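Local coordinates for A1 protein (Enterobacteria phage Qbeta, PDB 3RLK), which is a minor structural protein of the phage particle, made by read-through of the coat-protein stop signal and probably needed for infection, at residues Ala33-Tyr41 with Pro51-Gln59; Lys122-Ile133 with Tyr141-Ala149. All blocks are in the same frame, centred on the assembly; numbering follows the deposited sequence.

Contact 1. Residues Ala33-Tyr41 with Pro51-Gln59; sequences AIWSLEEVY and PIYNAVELQ
Trp-35 and Glu-57 face each other as a non-hydrogen-bonded antiparallel pair, and Ser-36 and Val-56 form the hydrogen-bonded pair, with Ser-36 N to Val-56 O at 2.7 Å and Val-56 N to Ser-36 O at 2.8 Å. Further backbone bonds run from Leu-58 N to Ile-34 O and, past Glu-38, from Asn-54 N to Glu-39 O and Tyr-41 N to Ile-52 O. Between Ser-36 and Glu-39 lies a worked case of how an antiparallel ladder takes up one extra residue: a water accepts from Glu-38 N and donates to Asn-54 O, where no direct bond links the two residues. A second water links Ile-34 N to Leu-58 O.

One side-chain bond reinforces the ladder. Glu-39 has CG anti to the backbone N (chi1 -175°) and an extended chain beyond, which carries OE1 to Asn-54 ND2 at 2.6 Å. The oxygen is met on its anti side, with carboxylate and amide planes 69° apart.

In the apolar packing, Glu-57 lays its aliphatic chain over a face of the Trp-35 indole, CB standing 4.1 Å from the centroid of the six-membered ring in an off-centre CH-pi contact. Ala-55 CB is wedged between Trp-35 CE3 and Leu-37 CD1, 3.7 Å from each, while Leu-37 CB meets Tyr-53 CB. On the face bearing Ser-36, Leu-58 leans its CD1 branch against the backbone carbonyl of Trp-35.

Strand 40-42, continuing 34-38 past Glu-38 and Glu-39, forms a beta hairpin with strand 52-58 in the mixed sheet of the read-through domain. The latter also pairs in parallel with strand 117-121, whose Arg-118 holds Glu-38 in a salt bridge; strand 34-38 has strand 140-143 as its other, antiparallel neighbour.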
ATOM      1  N   ALA A  33      10.716  -5.145  -6.213  1.00 11.08           N
ATOM      2  CA  ALA A  33      11.337  -6.144  -5.377  1.00 10.45           C
ATOM      3  C   ALA A  33      10.499  -6.338  -4.120  1.00  8.89           C
ATOM      4  O   ALA A  33       9.934  -5.379  -3.493  1.00  9.93           O
ATOM      5  CB  ALA A  33      12.746  -5.719  -4.998  1.00 11.36           C
ATOM      6  N   ILE A  34      10.406  -7.593  -3.711  1.00 11.00           N
ATOM      7  CA  ILE A  34       9.746  -7.916  -2.434  1.00  8.34           C
ATOM      8  C   ILE A  34      10.709  -8.603  -1.386  1.00 10.82           C
ATOM      9  O   ILE A  34      11.687  -9.195  -1.814  1.00  9.16           O
ATOM     10  CB  ILE A  34       8.475  -8.688  -2.644  1.00  8.94           C
ATOM     11  CG1 ILE A  34       8.760 -10.009  -3.364  1.00 12.36           C
ATOM     12  CG2 ILE A  34       7.428  -7.825  -3.411  1.00  8.09           C
ATOM     13  CD1 ILE A  34       7.578 -11.062  -3.108  1.00 13.49           C
ATOM     14  N   TRP A  35      10.374  -8.495  -0.067  1.00 10.79           N
ATOM     15  CA  TRP A  35      11.373  -8.704   0.992  1.00 10.02           C
ATOM     16  C   TRP A  35      10.730  -9.372   2.157  1.00 10.77           C
ATOM     17  O   TRP A  35       9.512  -9.290   2.305  1.00 11.87           O
ATOM     18  CB  TRP A  35      11.879  -7.357   1.501  1.00 11.98           C
ATOM     19  CG  TRP A  35      12.426  -6.533   0.377  1.00 10.77           C
ATOM     20  CD1 TRP A  35      11.693  -5.714  -0.484  1.00  8.35           C
ATOM     21  CD2 TRP A  35      13.792  -6.481  -0.056  1.00  7.85           C
ATOM     22  NE1 TRP A  35      12.555  -5.141  -1.398  1.00  8.64           N
ATOM     23  CE2 TRP A  35      13.838  -5.585  -1.143  1.00 10.84           C
ATOM     24  CE3 TRP A  35      15.014  -7.067   0.421  1.00  8.41           C
ATOM     25  CZ2 TRP A  35      15.042  -5.255  -1.781  1.00 12.95           C
ATOM     26  CZ3 TRP A  35      16.215  -6.727  -0.228  1.00 10.93           C
ATOM     27  CH2 TRP A  35      16.212  -5.868  -1.329  1.00 11.66           C
ATOM     28  N   SER A  36      11.589  -9.992   2.993  1.00 11.57           N
ATOM     29  CA  SER A  36      11.174 -10.509   4.322  1.00 12.10           C
ATOM     30  C   SER A  36      11.940  -9.649   5.335  1.00 11.01           C
ATOM     31  O   SER A  36      13.183  -9.493   5.217  1.00 12.75           O
ATOM     32  CB  SER A  36      11.535 -12.004   4.465  1.00 12.22           C
ATOM     33  OG  SER A  36      11.238 -12.491   5.761  1.00 13.77           O
ATOM     34  N   LEU A  37      11.229  -9.053   6.299  1.00 10.02           N
ATOM     35  CA  LEU A  37      11.815  -8.303   7.370  1.00 10.74           C
ATOM     36  C   LEU A  37      11.494  -8.992   8.733  1.00 12.66           C
ATOM     37  O   LEU A  37      10.443  -8.776   9.276  1.00 13.50           O
ATOM     38  CB  LEU A  37      11.257  -6.863   7.346  1.00 11.36           C
ATOM     39  CG  LEU A  37      12.016  -5.883   6.460  1.00 11.06           C
ATOM     40  CD1 LEU A  37      11.768  -6.173   4.983  1.00 12.17           C
ATOM     41  CD2 LEU A  37      11.491  -4.441   6.887  1.00 12.34           C
ATOM     42  N   GLU A  38      12.396  -9.846   9.248  1.00 12.07           N
ATOM     43  CA  GLU A  38      12.095 -10.571  10.486  1.00 14.43           C
ATOM     44  C   GLU A  38      13.255 -10.514  11.462  1.00 13.50           C
ATOM     45  O   GLU A  38      13.012 -10.463  12.676  1.00 14.71           O
ATOM     46  CB  GLU A  38      11.743 -12.044  10.219  1.00 13.92           C
ATOM     47  CG  GLU A  38      10.456 -12.385   9.447  1.00 13.68           C
ATOM     48  CD  GLU A  38       9.173 -11.727   9.978  1.00 21.26           C
ATOM     49  OE1 GLU A  38       9.024 -11.405  11.220  1.00 17.77           O
ATOM     50  OE2 GLU A  38       8.283 -11.559   9.120  1.00 18.30           O
ATOM     51  N   GLU A  39      14.471 -10.513  10.935  1.00 15.15           N
ATOM     52  CA  GLU A  39      15.697 -10.469  11.751  1.00 17.16           C
ATOM     53  C   GLU A  39      15.921  -9.033  12.184  1.00 16.23           C
ATOM     54  O   GLU A  39      15.863  -8.095  11.351  1.00 14.85           O
ATOM     55  CB  GLU A  39      16.920 -10.910  10.964  1.00 18.43           C
ATOM     56  CG  GLU A  39      18.139 -10.963  11.875  1.00 24.00           C
ATOM     57  CD  GLU A  39      19.395 -11.399  11.161  1.00 30.72           C
ATOM     58  OE1 GLU A  39      19.953 -10.587  10.406  1.00 32.90           O
ATOM     59  OE2 GLU A  39      19.853 -12.532  11.398  1.00 40.08           O
ATOM     60  N   VAL A  40      16.146  -8.836  13.476  1.00 14.01           N
ATOM     61  CA  VAL A  40      16.377  -7.472  13.946  1.00 14.01           C
ATOM     62  C   VAL A  40      17.801  -6.955  13.776  1.00 14.94           C
ATOM     63  O   VAL A  40      18.790  -7.561  14.249  1.00 16.21           O
ATOM     64  CB  VAL A  40      15.965  -7.318  15.424  1.00 13.54           C
ATOM     65  CG1 VAL A  40      16.233  -5.960  15.904  1.00 13.07           C
ATOM     66  CG2 VAL A  40      14.465  -7.663  15.579  1.00 19.00           C
ATOM     67  N   TYR A  41      17.901  -5.800  13.142  1.00 14.59           N
ATOM     68  CA  TYR A  41      19.149  -5.083  13.017  1.00 16.04           C
ATOM     69  C   TYR A  41      19.458  -4.191  14.214  1.00 17.45           C
ATOM     70  O   TYR A  41      20.598  -4.196  14.742  1.00 16.72           O
ATOM     71  CB  TYR A  41      19.144  -4.314  11.677  1.00 14.48           C
ATOM     72  CG  TYR A  41      20.295  -3.394  11.463  1.00 16.34           C
ATOM     73  CD1 TYR A  41      21.539  -3.895  11.046  1.00 20.63           C
ATOM     74  CD2 TYR A  41      20.140  -2.019  11.604  1.00 18.17           C
ATOM     75  CE1 TYR A  41      22.637  -3.008  10.767  1.00 19.90           C
ATOM     76  CE2 TYR A  41      21.216  -1.135  11.341  1.00 20.25           C
ATOM     77  CZ  TYR A  41      22.432  -1.648  10.925  1.00 20.05           C
ATOM     78  OH  TYR A  41      23.458  -0.774  10.687  1.00 27.60           O
ATOM     79  N   PRO A  51      11.727  -1.533  15.871  1.00 15.78           N
ATOM     80  CA  PRO A  51      13.043  -2.022  15.534  1.00 15.58           C
ATOM     81  C   PRO A  51      13.436  -1.576  14.146  1.00 14.58           C
ATOM     82  O   PRO A  51      12.588  -1.140  13.341  1.00 13.26           O
ATOM     83  CB  PRO A  51      12.878  -3.542  15.525  1.00 16.29           C
ATOM     84  CG  PRO A  51      11.463  -3.875  15.977  1.00 18.50           C
ATOM     85  CD  PRO A  51      10.685  -2.584  15.917  1.00 15.74           C
ATOM     86  N   ILE A  52      14.682  -1.791  13.784  1.00 12.29           N
ATOM     87  CA  ILE A  52      15.031  -1.797  12.350  1.00 13.49           C
ATOM     88  C   ILE A  52      15.359  -3.234  12.057  1.00 13.48           C
ATOM     89  O   ILE A  52      16.135  -3.881  12.802  1.00 16.27           O
ATOM     90  CB  ILE A  52      16.205  -0.836  11.977  1.00 13.37           C
ATOM     91  CG1 ILE A  52      15.811   0.600  12.346  1.00 13.99           C
ATOM     92  CG2 ILE A  52      16.566  -0.960  10.510  1.00 17.80           C
ATOM     93  CD1 ILE A  52      16.873   1.656  12.107  1.00 16.67           C
ATOM     94  N   TYR A  53      14.816  -3.708  10.959  1.00 11.01           N
ATOM     95  CA  TYR A  53      15.074  -5.072  10.497  1.00 12.93           C
ATOM     96  C   TYR A  53      16.124  -5.095   9.387  1.00 12.35           C
ATOM     97  O   TYR A  53      16.413  -4.101   8.685  1.00 13.91           O
ATOM     98  CB  TYR A  53      13.781  -5.714   9.971  1.00 11.82           C
ATOM     99  CG  TYR A  53      12.728  -5.876  11.047  1.00 14.79           C
ATOM    100  CD1 TYR A  53      12.589  -7.072  11.729  1.00 13.76           C
ATOM    101  CD2 TYR A  53      11.833  -4.822  11.353  1.00 16.99           C
ATOM    102  CE1 TYR A  53      11.618  -7.232  12.744  1.00 14.70           C
ATOM    103  CE2 TYR A  53      10.865  -4.968  12.343  1.00 14.91           C
ATOM    104  CZ  TYR A  53      10.764  -6.187  13.028  1.00 16.87           C
ATOM    105  OH  TYR A  53       9.813  -6.351  14.021  1.00 15.25           O
ATOM    106  N   ASN A  54      16.695  -6.269   9.237  1.00 12.03           N
ATOM    107  CA  ASN A  54      17.481  -6.565   8.070  1.00 11.81           C
ATOM    108  C   ASN A  54      16.513  -7.060   7.020  1.00 10.15           C
ATOM    109  O   ASN A  54      15.794  -8.050   7.249  1.00 12.88           O
ATOM    110  CB  ASN A  54      18.455  -7.683   8.426  1.00 11.22           C
ATOM    111  CG  ASN A  54      19.701  -7.187   9.178  1.00 14.92           C
ATOM    112  OD1 ASN A  54      20.277  -6.152   8.861  1.00 25.47           O
ATOM    113  ND2 ASN A  54      20.140  -7.958  10.140  1.00 22.27           N
ATOM    114  N   ALA A  55      16.482  -6.403   5.857  1.00 10.49           N
ATOM    115  CA  ALA A  55      15.667  -6.851   4.749  1.00 12.10           C
ATOM    116  C   ALA A  55      16.270  -7.968   3.946  1.00 13.65           C
ATOM    117  O   ALA A  55      17.392  -7.810   3.466  1.00 12.45           O
ATOM    118  CB  ALA A  55      15.255  -5.625   3.814  1.00 12.60           C
ATOM    119  N   VAL A  56      15.549  -9.089   3.804  1.00 12.14           N
ATOM    120  CA  VAL A  56      16.014 -10.206   2.969  1.00 13.43           C
ATOM    121  C   VAL A  56      15.172 -10.351   1.694  1.00 12.96           C
ATOM    122  O   VAL A  56      13.954 -10.469   1.780  1.00 12.53           O
ATOM    123  CB  VAL A  56      16.068 -11.532   3.794  1.00 14.97           C
ATOM    124  CG1 VAL A  56      16.389 -12.780   2.889  1.00 13.80           C
ATOM    125  CG2 VAL A  56      17.083 -11.357   5.018  1.00 14.10           C
ATOM    126  N   GLU A  57      15.808 -10.333   0.518  1.00 12.15           N
ATOM    127  CA  GLU A  57      15.024 -10.417  -0.776  1.00 12.19           C
ATOM    128  C   GLU A  57      14.347 -11.790  -1.014  1.00 13.05           C
ATOM    129  O   GLU A  57      14.913 -12.857  -0.716  1.00 13.06           O
ATOM    130  CB  GLU A  57      15.944  -9.947  -1.923  1.00 13.02           C
ATOM    131  CG  GLU A  57      15.257  -9.520  -3.184  1.00 14.86           C
ATOM    132  CD  GLU A  57      16.330  -9.222  -4.316  1.00 19.14           C
ATOM    133  OE1 GLU A  57      17.545  -9.101  -4.005  1.00 22.06           O
ATOM    134  OE2 GLU A  57      15.920  -9.111  -5.459  1.00 19.66           O
ATOM    135  N   LEU A  58      13.104 -11.754  -1.479  1.00 10.77           N
ATOM    136  CA  LEU A  58      12.367 -12.936  -1.896  1.00 10.62           C
ATOM    137  C   LEU A  58      12.254 -13.016  -3.414  1.00 10.22           C
ATOM    138  O   LEU A  58      12.379 -11.975  -4.138  1.00 14.08           O
ATOM    139  CB  LEU A  58      10.927 -12.859  -1.288  1.00  9.48           C
ATOM    140  CG  LEU A  58      10.989 -12.701   0.227  1.00 11.05           C
ATOM    141  CD1 LEU A  58       9.562 -12.311   0.594  1.00 15.73           C
ATOM    142  CD2 LEU A  58      11.342 -14.052   0.820  1.00 14.63           C
ATOM    143  N   GLN A  59      12.004 -14.217  -3.941  1.00 11.46           N
ATOM    144  CA  GLN A  59      11.757 -14.302  -5.340  1.00  9.48           C
ATOM    145  C   GLN A  59      10.367 -13.634  -5.610  1.00 10.17           C
ATOM    146  O   GLN A  59       9.558 -13.537  -4.721  1.00 10.07           O
ATOM    147  CB  GLN A  59      11.715 -15.800  -5.784  1.00  9.63           C
ATOM    148  CG  GLN A  59      13.114 -16.502  -5.724  1.00 12.29           C
ATOM    149  CD  GLN A  59      14.007 -16.071  -6.915  1.00 14.97           C
ATOM    150  OE1 GLN A  59      13.537 -16.008  -8.056  1.00 16.80           O
ATOM    151  NE2 GLN A  59      15.246 -15.772  -6.636  1.00 13.02           N
TER
HETATM  152  O   HOH W   1      11.659  -9.664  -5.423  1.00 11.75           O
HETATM  153  O   HOH W   2      15.070 -10.481   7.926  1.00 18.84           O

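Contact 2. Residues Lys122-Ile133 with Tyr141-Ala149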
ATOM      1  N   LYS A 122      18.637  -2.576   3.765  1.00 17.95           N
ATOM      2  CA  LYS A 122      18.914  -3.427   2.585  1.00 17.61           C
ATOM      3  C   LYS A 122      20.355  -3.910   2.476  1.00 18.33           C
ATOM      4  O   LYS A 122      21.281  -3.290   3.022  1.00 18.71           O
ATOM      5  CB  LYS A 122      18.562  -2.672   1.310  1.00 19.63           C
ATOM      6  CG  LYS A 122      17.095  -2.228   1.292  1.00 24.72           C
ATOM      7  CD  LYS A 122      16.380  -2.449  -0.053  1.00 29.48           C
ATOM      8  CE  LYS A 122      16.662  -1.370  -1.049  1.00 30.92           C
ATOM      9  NZ  LYS A 122      15.358  -0.881  -1.624  1.00 31.86           N
ATOM     10  N   PRO A 123      20.562  -5.003   1.734  1.00 17.74           N
ATOM     11  CA  PRO A 123      21.965  -5.313   1.396  1.00 19.79           C
ATOM     12  C   PRO A 123      22.447  -4.263   0.349  1.00 21.08           C
ATOM     13  O   PRO A 123      21.604  -3.518  -0.248  1.00 22.21           O
ATOM     14  CB  PRO A 123      21.874  -6.716   0.727  1.00 20.35           C
ATOM     15  CG  PRO A 123      20.454  -7.112   0.734  1.00 19.82           C
ATOM     16  CD  PRO A 123      19.601  -5.942   1.153  1.00 16.70           C
ATOM     17  N   GLY A 124      23.747  -4.184   0.101  1.00 23.39           N
ATOM     18  CA  GLY A 124      24.253  -3.271  -0.942  1.00 24.99           C
ATOM     19  C   GLY A 124      25.233  -2.249  -0.378  1.00 26.30           C
ATOM     20  O   GLY A 124      25.362  -2.138   0.821  1.00 26.14           O
ATOM     21  N   ALA A 125      25.926  -1.497  -1.259  1.00 27.92           N
ATOM     22  CA  ALA A 125      27.130  -0.748  -0.860  1.00 28.24           C
ATOM     23  C   ALA A 125      26.856   0.259   0.251  1.00 29.04           C
ATOM     24  O   ALA A 125      27.662   0.411   1.198  1.00 29.05           O
ATOM     25  CB  ALA A 125      27.756  -0.026  -2.062  1.00 28.45           C
ATOM     26  N   PHE A 126      25.740   0.973   0.102  1.00 28.82           N
ATOM     27  CA  PHE A 126      25.385   2.055   1.016  1.00 28.32           C
ATOM     28  C   PHE A 126      24.490   1.524   2.129  1.00 28.39           C
ATOM     29  O   PHE A 126      24.283   2.221   3.169  1.00 28.15           O
ATOM     30  CB  PHE A 126      24.696   3.212   0.263  1.00 28.41           C
ATOM     31  CG  PHE A 126      25.612   3.958  -0.677  1.00 28.85           C
ATOM     32  CD1 PHE A 126      25.373   3.981  -2.051  1.00 32.33           C
ATOM     33  CD2 PHE A 126      26.760   4.615  -0.182  1.00 34.45           C
ATOM     34  CE1 PHE A 126      26.244   4.690  -2.937  1.00 30.66           C
ATOM     35  CE2 PHE A 126      27.647   5.309  -1.048  1.00 34.45           C
ATOM     36  CZ  PHE A 126      27.388   5.340  -2.429  1.00 34.46           C
ATOM     37  N   GLY A 127      23.941   0.317   1.909  1.00 28.22           N
ATOM     38  CA  GLY A 127      23.147  -0.347   2.957  1.00 27.33           C
ATOM     39  C   GLY A 127      21.945   0.504   3.343  1.00 24.76           C
ATOM     40  O   GLY A 127      21.798   0.896   4.511  1.00 27.87           O
ATOM     41  N   ASN A 128      21.106   0.821   2.370  1.00 23.80           N
ATOM     42  CA  ASN A 128      20.041   1.805   2.567  1.00 22.47           C
ATOM     43  C   ASN A 128      18.967   1.382   3.569  1.00 20.67           C
ATOM     44  O   ASN A 128      18.486   0.249   3.520  1.00 20.25           O
ATOM     45  CB  ASN A 128      19.379   2.126   1.233  1.00 23.95           C
ATOM     46  CG  ASN A 128      20.323   2.765   0.250  1.00 28.10           C
ATOM     47  OD1 ASN A 128      21.167   3.564   0.630  1.00 27.76           O
ATOM     48  ND2 ASN A 128      20.182   2.412  -1.023  1.00 32.85           N
ATOM     49  N   ILE A 129      18.571   2.289   4.457  1.00 18.02           N
ATOM     50  CA  ILE A 129      17.517   1.988   5.401  1.00 17.15           C
ATOM     51  C   ILE A 129      16.219   2.603   4.867  1.00 15.72           C
ATOM     52  O   ILE A 129      16.163   3.810   4.644  1.00 17.39           O
ATOM     53  CB  ILE A 129      17.871   2.417   6.849  1.00 17.98           C
ATOM     54  CG1 ILE A 129      19.037   1.530   7.406  1.00 19.05           C
ATOM     55  CG2 ILE A 129      16.646   2.299   7.737  1.00 14.53           C
ATOM     56  CD1 ILE A 129      19.639   2.007   8.770  1.00 17.33           C
ATOM     57  N   GLU A 130      15.219   1.762   4.624  1.00 13.48           N
ATOM     58  CA  GLU A 130      13.990   2.221   3.928  1.00 13.11           C
ATOM     59  C   GLU A 130      12.776   1.810   4.707  1.00 13.72           C
ATOM     60  O   GLU A 130      12.889   1.051   5.700  1.00 14.85           O
ATOM     61  CB  GLU A 130      13.976   1.672   2.491  1.00 14.52           C
ATOM     62  CG  GLU A 130      15.046   2.386   1.644  1.00 15.65           C
ATOM     63  CD  GLU A 130      15.157   1.907   0.198  1.00 20.98           C
ATOM     64  OE1 GLU A 130      14.386   0.980  -0.159  1.00 22.85           O
ATOM     65  OE2 GLU A 130      16.013   2.522  -0.563  1.00 24.13           O
ATOM     66  N   ARG A 131      11.613   2.353   4.350  1.00 11.90           N
ATOM     67  CA  ARG A 131      10.356   1.878   4.960  1.00 12.96           C
ATOM     68  C   ARG A 131       9.581   0.990   4.002  1.00 11.37           C
ATOM     69  O   ARG A 131       9.470   1.323   2.755  1.00 12.05           O
ATOM     70  CB  ARG A 131       9.520   3.053   5.500  1.00 13.13           C
ATOM     71  CG  ARG A 131      10.085   3.445   6.869  1.00 16.92           C
ATOM     72  CD  ARG A 131      10.234   4.832   7.030  1.00 21.77           C
ATOM     73  NE  ARG A 131      11.060   5.200   8.223  1.00 23.23           N
ATOM     74  CZ  ARG A 131      10.844   6.286   8.941  1.00 23.74           C
ATOM     75  NH1 ARG A 131       9.809   7.067   8.631  1.00 26.75           N
ATOM     76  NH2 ARG A 131      11.651   6.588   9.967  1.00 18.30           N
ATOM     77  N   PHE A 132       9.074  -0.143   4.540  1.00 11.20           N
ATOM     78  CA  PHE A 132       8.542  -1.230   3.732  1.00 11.54           C
ATOM     79  C   PHE A 132       7.077  -1.470   4.115  1.00 11.15           C
ATOM     80  O   PHE A 132       6.742  -1.733   5.307  1.00 12.17           O
ATOM     81  CB  PHE A 132       9.306  -2.533   3.972  1.00 10.02           C
ATOM     82  CG  PHE A 132      10.688  -2.522   3.467  1.00 13.10           C
ATOM     83  CD1 PHE A 132      11.011  -3.186   2.305  1.00 12.86           C
ATOM     84  CD2 PHE A 132      11.660  -1.831   4.150  1.00 13.48           C
ATOM     85  CE1 PHE A 132      12.385  -3.204   1.845  1.00 11.08           C
ATOM     86  CE2 PHE A 132      12.981  -1.815   3.740  1.00  9.14           C
ATOM     87  CZ  PHE A 132      13.349  -2.469   2.577  1.00 14.42           C
ATOM     88  N   ILE A 133       6.185  -1.362   3.130  1.00 11.69           N
ATOM     89  CA  ILE A 133       4.765  -1.637   3.423  1.00 10.47           C
ATOM     90  C   ILE A 133       4.546  -3.141   3.429  1.00 11.27           C
ATOM     91  O   ILE A 133       5.127  -3.869   2.579  1.00 10.99           O
ATOM     92  CB  ILE A 133       3.878  -0.887   2.350  1.00 11.77           C
ATOM     93  CG1 ILE A 133       2.408  -0.929   2.764  1.00 11.46           C
ATOM     94  CG2 ILE A 133       4.207  -1.355   0.904  1.00 10.79           C
ATOM     95  CD1 ILE A 133       2.129  -0.111   4.050  1.00 15.65           C
ATOM     96  N   TYR A 141       6.985  -7.865   1.947  1.00  9.85           N
ATOM     97  CA  TYR A 141       7.129  -6.418   2.164  1.00  9.27           C
ATOM     98  C   TYR A 141       7.642  -5.783   0.876  1.00 10.74           C
ATOM     99  O   TYR A 141       8.387  -6.381   0.113  1.00 10.09           O
ATOM    100  CB  TYR A 141       8.151  -6.167   3.266  1.00  8.31           C
ATOM    101  CG  TYR A 141       7.633  -6.463   4.607  1.00 10.89           C
ATOM    102  CD1 TYR A 141       7.007  -5.458   5.363  1.00  9.46           C
ATOM    103  CD2 TYR A 141       7.716  -7.745   5.114  1.00 11.52           C
ATOM    104  CE1 TYR A 141       6.449  -5.775   6.683  1.00 12.21           C
ATOM    105  CE2 TYR A 141       7.208  -8.067   6.403  1.00 15.35           C
ATOM    106  CZ  TYR A 141       6.595  -7.085   7.162  1.00 14.52           C
ATOM    107  OH  TYR A 141       6.110  -7.443   8.408  1.00 16.96           O
ATOM    108  N   CYS A 142       7.263  -4.538   0.667  1.00  9.70           N
ATOM    109  CA  CYS A 142       7.726  -3.838  -0.579  1.00 10.83           C
ATOM    110  C   CYS A 142       8.206  -2.430  -0.163  1.00  9.53           C
ATOM    111  O   CYS A 142       7.552  -1.789   0.692  1.00 10.52           O
ATOM    112  CB  CYS A 142       6.549  -3.753  -1.577  1.00 11.42           C
ATOM    113  SG  CYS A 142       7.130  -3.133  -3.204  1.00 14.74           S
ATOM    114  N   SER A 143       9.366  -1.978  -0.662  1.00  7.69           N
ATOM    115  CA  SER A 143       9.976  -0.680  -0.255  1.00  9.19           C
ATOM    116  C   SER A 143       9.137   0.496  -0.801  1.00  8.38           C
ATOM    117  O   SER A 143       8.966   0.552  -2.027  1.00 10.46           O
ATOM    118  CB  SER A 143      11.349  -0.549  -0.862  1.00 10.61           C
ATOM    119  OG  SER A 143      11.863   0.737  -0.524  1.00 11.42           O
ATOM    120  N   LEU A 144       8.719   1.419   0.069  1.00  9.17           N
ATOM    121  CA  LEU A 144       8.017   2.653  -0.315  1.00 11.25           C
ATOM    122  C   LEU A 144       8.931   3.578  -1.199  1.00 13.44           C
ATOM    123  O   LEU A 144       8.463   4.324  -2.104  1.00 13.52           O
ATOM    124  CB  LEU A 144       7.494   3.358   0.973  1.00 11.95           C
ATOM    125  CG  LEU A 144       6.352   2.508   1.575  1.00 12.01           C
ATOM    126  CD1 LEU A 144       6.151   2.965   3.053  1.00 11.49           C
ATOM    127  CD2 LEU A 144       5.051   2.662   0.689  1.00 11.18           C
ATOM    128  N   SER A 145      10.245   3.407  -0.989  1.00 14.10           N
ATOM    129  CA  SER A 145      11.265   4.111  -1.751  1.00 15.18           C
ATOM    130  C   SER A 145      11.216   3.658  -3.189  1.00 14.97           C
ATOM    131  O   SER A 145      11.196   4.509  -4.068  1.00 16.53           O
ATOM    132  CB  SER A 145      12.692   3.926  -1.194  1.00 15.67           C
ATOM    133  OG  SER A 145      12.822   4.654   0.044  1.00 17.56           O
ATOM    134  N   ASP A 146      11.100   2.351  -3.420  1.00 12.26           N
ATOM    135  CA  ASP A 146      11.028   1.796  -4.751  1.00 13.63           C
ATOM    136  C   ASP A 146       9.705   2.189  -5.467  1.00 13.88           C
ATOM    137  O   ASP A 146       9.725   2.668  -6.589  1.00 13.09           O
ATOM    138  CB  ASP A 146      11.123   0.252  -4.735  1.00 13.01           C
ATOM    139  CG  ASP A 146      12.473  -0.297  -4.293  1.00 16.12           C
ATOM    140  OD1 ASP A 146      13.380   0.507  -3.984  1.00 20.38           O
ATOM    141  OD2 ASP A 146      12.642  -1.563  -4.283  1.00 19.80           O
ATOM    142  N   ILE A 147       8.565   1.982  -4.795  1.00 11.94           N
ATOM    143  CA  ILE A 147       7.229   2.287  -5.375  1.00 11.13           C
ATOM    144  C   ILE A 147       7.150   3.774  -5.843  1.00  9.98           C
ATOM    145  O   ILE A 147       6.581   4.070  -6.883  1.00 10.40           O
ATOM    146  CB  ILE A 147       6.117   1.976  -4.310  1.00 12.01           C
ATOM    147  CG1 ILE A 147       6.165   0.464  -3.993  1.00  7.43           C
ATOM    148  CG2 ILE A 147       4.730   2.530  -4.768  1.00 11.07           C
ATOM    149  CD1 ILE A 147       5.303   0.060  -2.768  1.00  7.07           C
ATOM    150  N   ALA A 148       7.636   4.700  -5.035  1.00 12.31           N
ATOM    151  CA  ALA A 148       7.514   6.107  -5.282  1.00 12.71           C
ATOM    152  C   ALA A 148       8.727   6.797  -5.971  1.00 13.97           C
ATOM    153  O   ALA A 148       8.802   8.032  -6.018  1.00 12.72           O
ATOM    154  CB  ALA A 148       7.113   6.850  -3.958  1.00 14.28           C
ATOM    155  N   ALA A 149       9.645   6.018  -6.518  1.00 12.84           N
ATOM    156  CA  ALA A 149      10.867   6.558  -7.171  1.00 14.85           C
ATOM    157  C   ALA A 149      10.516   7.309  -8.438  1.00 15.00           C
ATOM    158  O   ALA A 149       9.518   7.079  -9.079  1.00 14.95           O
ATOM    159  CB  ALA A 149      11.842   5.453  -7.525  1.00 13.78           C
TER
HETATM  160  O   HOH W   3      14.810  -2.563  -3.581  1.00 32.37           O
HETATM  161  O   HOH W   4      11.269   4.443   2.549  1.00 20.84           O
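Ser-143 OG donates to Glu-130 OE1 at 2.6 Å, and Lys-122 NZ reaches the same oxygen, also at 2.6 Å, from the opposite face of the carboxylate. Both donors stand well out of its plane, so OE1 is gripped from above and below. Glu-130 reaches this position through a chain extended beyond CG (chi2 179°), with its carboxylate carbon lying against Ser-145 CB. Lys-122 NZ continues to Asp-146 OD1 in a longer salt bridge of 3.4 Å, and a water joins NZ to Asp-146 OD2. The ammonium group probably offsets the mutual repulsion of the two carboxylates, whose OE1 and OD1 are 4.0 Å apart.

Behind this polar cluster, the backbone fixes the partners. Leu-144 N bonds to Arg-131 O at 2.8 Å, and Ile-133 and Cys-142 exchange N-H and C=O as a hydrogen-bonded antiparallel pair. Phe-132 lays its CB against Tyr-141 CB. On the other face, Ile-133 packs CB on Leu-144 CD2 and CG2 on Ile-147 CD1, tying the strand to the helix. The guanidinium of Arg-131 is held in salt bridges to Glu-119 and Asp-107.

The same Ser-143 hydroxyl weakly accepts from Ser-145 N and Asp-146 N, which makes it the N-cap of helix 144-147. The whole is a beta hairpin whose second strand runs directly into a short helix.

Along the chain the two contacts come in series, contact 1 closing before contact 2 opens, and their centres lie about 10 Å apart on the same side of the molecule. Both belong to one curled mixed sheet, consistent with the beta-barrel character of the read-through domain. Strands 34-38 and 140-143 are neighbours in it, with Trp-35 N probably hydrogen-bonded to Tyr-141 O at 2.9 Å. Strand 117-121 joins them along another route, between strands 52-58 and 129-135. Trp-35 also spans the two contacts with its side chain, meeting the Phe-132 ring edge-to-face and touching Lys-122, so hairpins distant in sequence share one core.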